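Tryptophanyl-tRNA synthetase (Cryptosporidium parvum Iowa II, PDB 3HV0) probably catalyses the ATP-dependent attachment of L-tryptophan to tRNA(Trp), as a class I aminoacyl-tRNA synthetase, and is present here as its C-terminal portion. Local coordinates at residues K173-C177 against S178-S182. Residues are numbered along the deposited sequence; the frame is centred on the assembly and turned at random.
Sequences KKISC and SQIKS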
ATOM      1  N   LYS A 173      -5.408  -8.917  -5.060  1.00 25.78           N
ATOM      2  CA  LYS A 173      -6.299  -9.211  -6.186  1.00 25.88           C
ATOM      3  C   LYS A 173      -6.911 -10.607  -6.086  1.00 25.96           C
ATOM      4  O   LYS A 173      -7.966 -10.865  -6.662  1.00 25.79           O
ATOM      5  CB  LYS A 173      -5.521  -9.095  -7.494  1.00 26.04           C
ATOM      6  CG  LYS A 173      -6.375  -8.978  -8.730  1.00 25.72           C
ATOM      7  CD  LYS A 173      -5.472  -8.831  -9.932  1.00 25.86           C
ATOM      8  CE  LYS A 173      -6.233  -8.832 -11.230  1.00 26.23           C
ATOM      9  NZ  LYS A 173      -5.324  -8.394 -12.320  1.00 26.71           N
ATOM     10  N   LYS A 174      -6.245 -11.487  -5.343  1.00 26.15           N
ATOM     11  CA  LYS A 174      -6.680 -12.871  -5.190  1.00 26.44           C
ATOM     12  C   LYS A 174      -7.503 -13.135  -3.920  1.00 26.58           C
ATOM     13  O   LYS A 174      -8.030 -14.237  -3.768  1.00 27.15           O
ATOM     14  CB  LYS A 174      -5.468 -13.809  -5.198  1.00 26.32           C
ATOM     15  CG  LYS A 174      -4.718 -13.854  -6.506  1.00 26.82           C
ATOM     16  CD  LYS A 174      -5.540 -14.507  -7.603  1.00 28.38           C
ATOM     17  CE  LYS A 174      -4.795 -14.568  -8.926  1.00 28.99           C
ATOM     18  NZ  LYS A 174      -5.601 -15.298  -9.934  1.00 31.45           N
ATOM     19  N   ILE A 175      -7.613 -12.162  -3.016  1.00 26.34           N
ATOM     20  CA  ILE A 175      -8.414 -12.352  -1.800  1.00 26.31           C
ATOM     21  C   ILE A 175      -9.649 -11.449  -1.747  1.00 25.87           C
ATOM     22  O   ILE A 175      -9.555 -10.253  -1.950  1.00 25.59           O
ATOM     23  CB  ILE A 175      -7.595 -12.124  -0.520  1.00 26.57           C
ATOM     24  CG1 ILE A 175      -6.615 -13.272  -0.297  1.00 27.52           C
ATOM     25  CG2 ILE A 175      -8.498 -12.079   0.697  1.00 26.19           C
ATOM     26  CD1 ILE A 175      -5.242 -13.016  -0.812  1.00 29.01           C
ATOM     27  N   SER A 176     -10.797 -12.041  -1.449  1.00 25.58           N
ATOM     28  CA  SER A 176     -12.024 -11.284  -1.275  1.00 25.73           C
ATOM     29  C   SER A 176     -12.006 -10.565   0.065  1.00 25.79           C
ATOM     30  O   SER A 176     -11.353 -11.002   1.004  1.00 25.69           O
ATOM     31  CB  SER A 176     -13.242 -12.201  -1.347  1.00 25.73           C
ATOM     32  OG  SER A 176     -13.332 -13.003  -0.184  1.00 25.36           O
ATOM     33  N   CYS A 177     -12.731  -9.458   0.139  1.00 26.03           N
ATOM     34  CA  CYS A 177     -12.944  -8.765   1.398  1.00 26.39           C
ATOM     35  C   CYS A 177     -13.583  -9.710   2.407  1.00 26.40           C
ATOM     36  O   CYS A 177     -13.241  -9.693   3.577  1.00 26.67           O
ATOM     37  CB  CYS A 177     -13.828  -7.534   1.175  1.00 26.63           C
ATOM     38  SG  CYS A 177     -14.646  -6.887   2.656  1.00 27.99           S
ATOM     39  N   SER A 178     -14.509 -10.541   1.939  1.00 26.66           N
ATOM     40  CA  SER A 178     -15.188 -11.506   2.795  1.00 26.59           C
ATOM     41  C   SER A 178     -14.223 -12.558   3.334  1.00 26.49           C
ATOM     42  O   SER A 178     -14.402 -13.036   4.443  1.00 26.73           O
ATOM     43  CB  SER A 178     -16.324 -12.188   2.037  1.00 26.75           C
ATOM     44  OG  SER A 178     -15.835 -12.895   0.914  1.00 27.37           O
ATOM     45  N   GLN A 179     -13.216 -12.930   2.546  1.00 26.22           N
ATOM     46  CA  GLN A 179     -12.183 -13.849   3.015  1.00 26.14           C
ATOM     47  C   GLN A 179     -11.355 -13.231   4.155  1.00 26.25           C
ATOM     48  O   GLN A 179     -11.001 -13.923   5.110  1.00 26.22           O
ATOM     49  CB  GLN A 179     -11.251 -14.274   1.876  1.00 26.25           C
ATOM     50  CG  GLN A 179     -11.503 -15.670   1.330  1.00 26.45           C
ATOM     51  CD  GLN A 179     -11.590 -15.703  -0.187  1.00 27.15           C
ATOM     52  OE1 GLN A 179     -10.768 -15.106  -0.895  1.00 26.67           O
ATOM     53  NE2 GLN A 179     -12.608 -16.392  -0.697  1.00 29.10           N
ATOM     54  N   ILE A 180     -11.056 -11.940   4.067  1.00 26.11           N
ATOM     55  CA  ILE A 180     -10.399 -11.256   5.173  1.00 26.32           C
ATOM     56  C   ILE A 180     -11.245 -11.306   6.439  1.00 26.24           C
ATOM     57  O   ILE A 180     -10.743 -11.677   7.491  1.00 26.24           O
ATOM     58  CB  ILE A 180     -10.082  -9.777   4.857  1.00 26.76           C
ATOM     59  CG1 ILE A 180      -8.656  -9.630   4.320  1.00 26.99           C
ATOM     60  CG2 ILE A 180     -10.143  -8.925   6.126  1.00 26.27           C
ATOM     61  CD1 ILE A 180      -8.344 -10.447   3.122  1.00 27.67           C
ATOM     62  N   LYS A 181     -12.525 -10.938   6.340  1.00 26.30           N
ATOM     63  CA  LYS A 181     -13.425 -11.011   7.495  1.00 26.24           C
ATOM     64  C   LYS A 181     -13.383 -12.395   8.121  1.00 26.36           C
ATOM     65  O   LYS A 181     -13.200 -12.537   9.325  1.00 26.45           O
ATOM     66  CB  LYS A 181     -14.867 -10.710   7.104  1.00 26.21           C
ATOM     67  CG  LYS A 181     -15.168  -9.264   6.762  1.00 26.09           C
ATOM     68  CD  LYS A 181     -16.672  -9.104   6.570  1.00 25.74           C
ATOM     69  CE  LYS A 181     -17.043  -7.808   5.893  1.00 25.72           C
ATOM     70  NZ  LYS A 181     -18.522  -7.730   5.710  1.00 24.57           N
ATOM     71  N   SER A 182     -13.545 -13.407   7.277  1.00 26.48           N
ATOM     72  CA  SER A 182     -13.573 -14.797   7.708  1.00 26.72           C
ATOM     73  C   SER A 182     -12.291 -15.215   8.451  1.00 26.76           C
ATOM     74  O   SER A 182     -12.361 -15.953   9.425  1.00 26.92           O
ATOM     75  CB  SER A 182     -13.814 -15.703   6.492  1.00 26.75           C
ATOM     76  OG  SER A 182     -14.012 -17.057   6.865  1.00 27.07           O
TER
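Ser176 and Gln179 trade bonds across the first turn of helix 177-184, each side chain taking up the other's backbone N-H: a capping box. Ser176 is the N-cap. Its hydroxyl lies between its own backbone N and carbonyl carbon (chi1 72°), which swings OG over the start of the helix, where it accepts from Gln179 N at 2.7 Å. Serine suits the place because its short arm brings an acceptor to an N-H that precedes the regular helical bonding.

The return bond runs from Ser176 N to Gln179 OE1, at 3.1 Å and nearly straight (174° at the hydrogen). Gln179 is long enough to reach back, and the bend at chi2 (131°) turns its amide toward Ser176 N. The donor stands above the amide's carbonyl plane, so the bond does not use an in-plane lone pair. Ser178 brings its own hydroxyl to the same corner, its OG 2.7 Å from Ser176 OG.

Behind the cap the ordinary helical pattern takes over, with Ile180 N donating to Ser176 O and Lys181 N to Cys177 O. On the apolar side, Ile175 lays CG2 against Gln179 CB at 3.7 Å. Cys177 and Ile180 are both buried against Phe195 of helix 192-202, and Cys177 also packs on Phe195 of the second subunit, a place for compact, uncharged groups. Lys181 passes its CE 4.1 Å from Cys177 SG, and its extended chain carries the ammonium to Asp188 of its own chain and Asp188 of the second subunit.

The box thus ends the loop after helix 157-174 and fixes where the next helix starts, while Lys181 NZ, shared by the two Asp188 carboxylates, holds its own chain with one bridge and links the helix to the second subunit with the other.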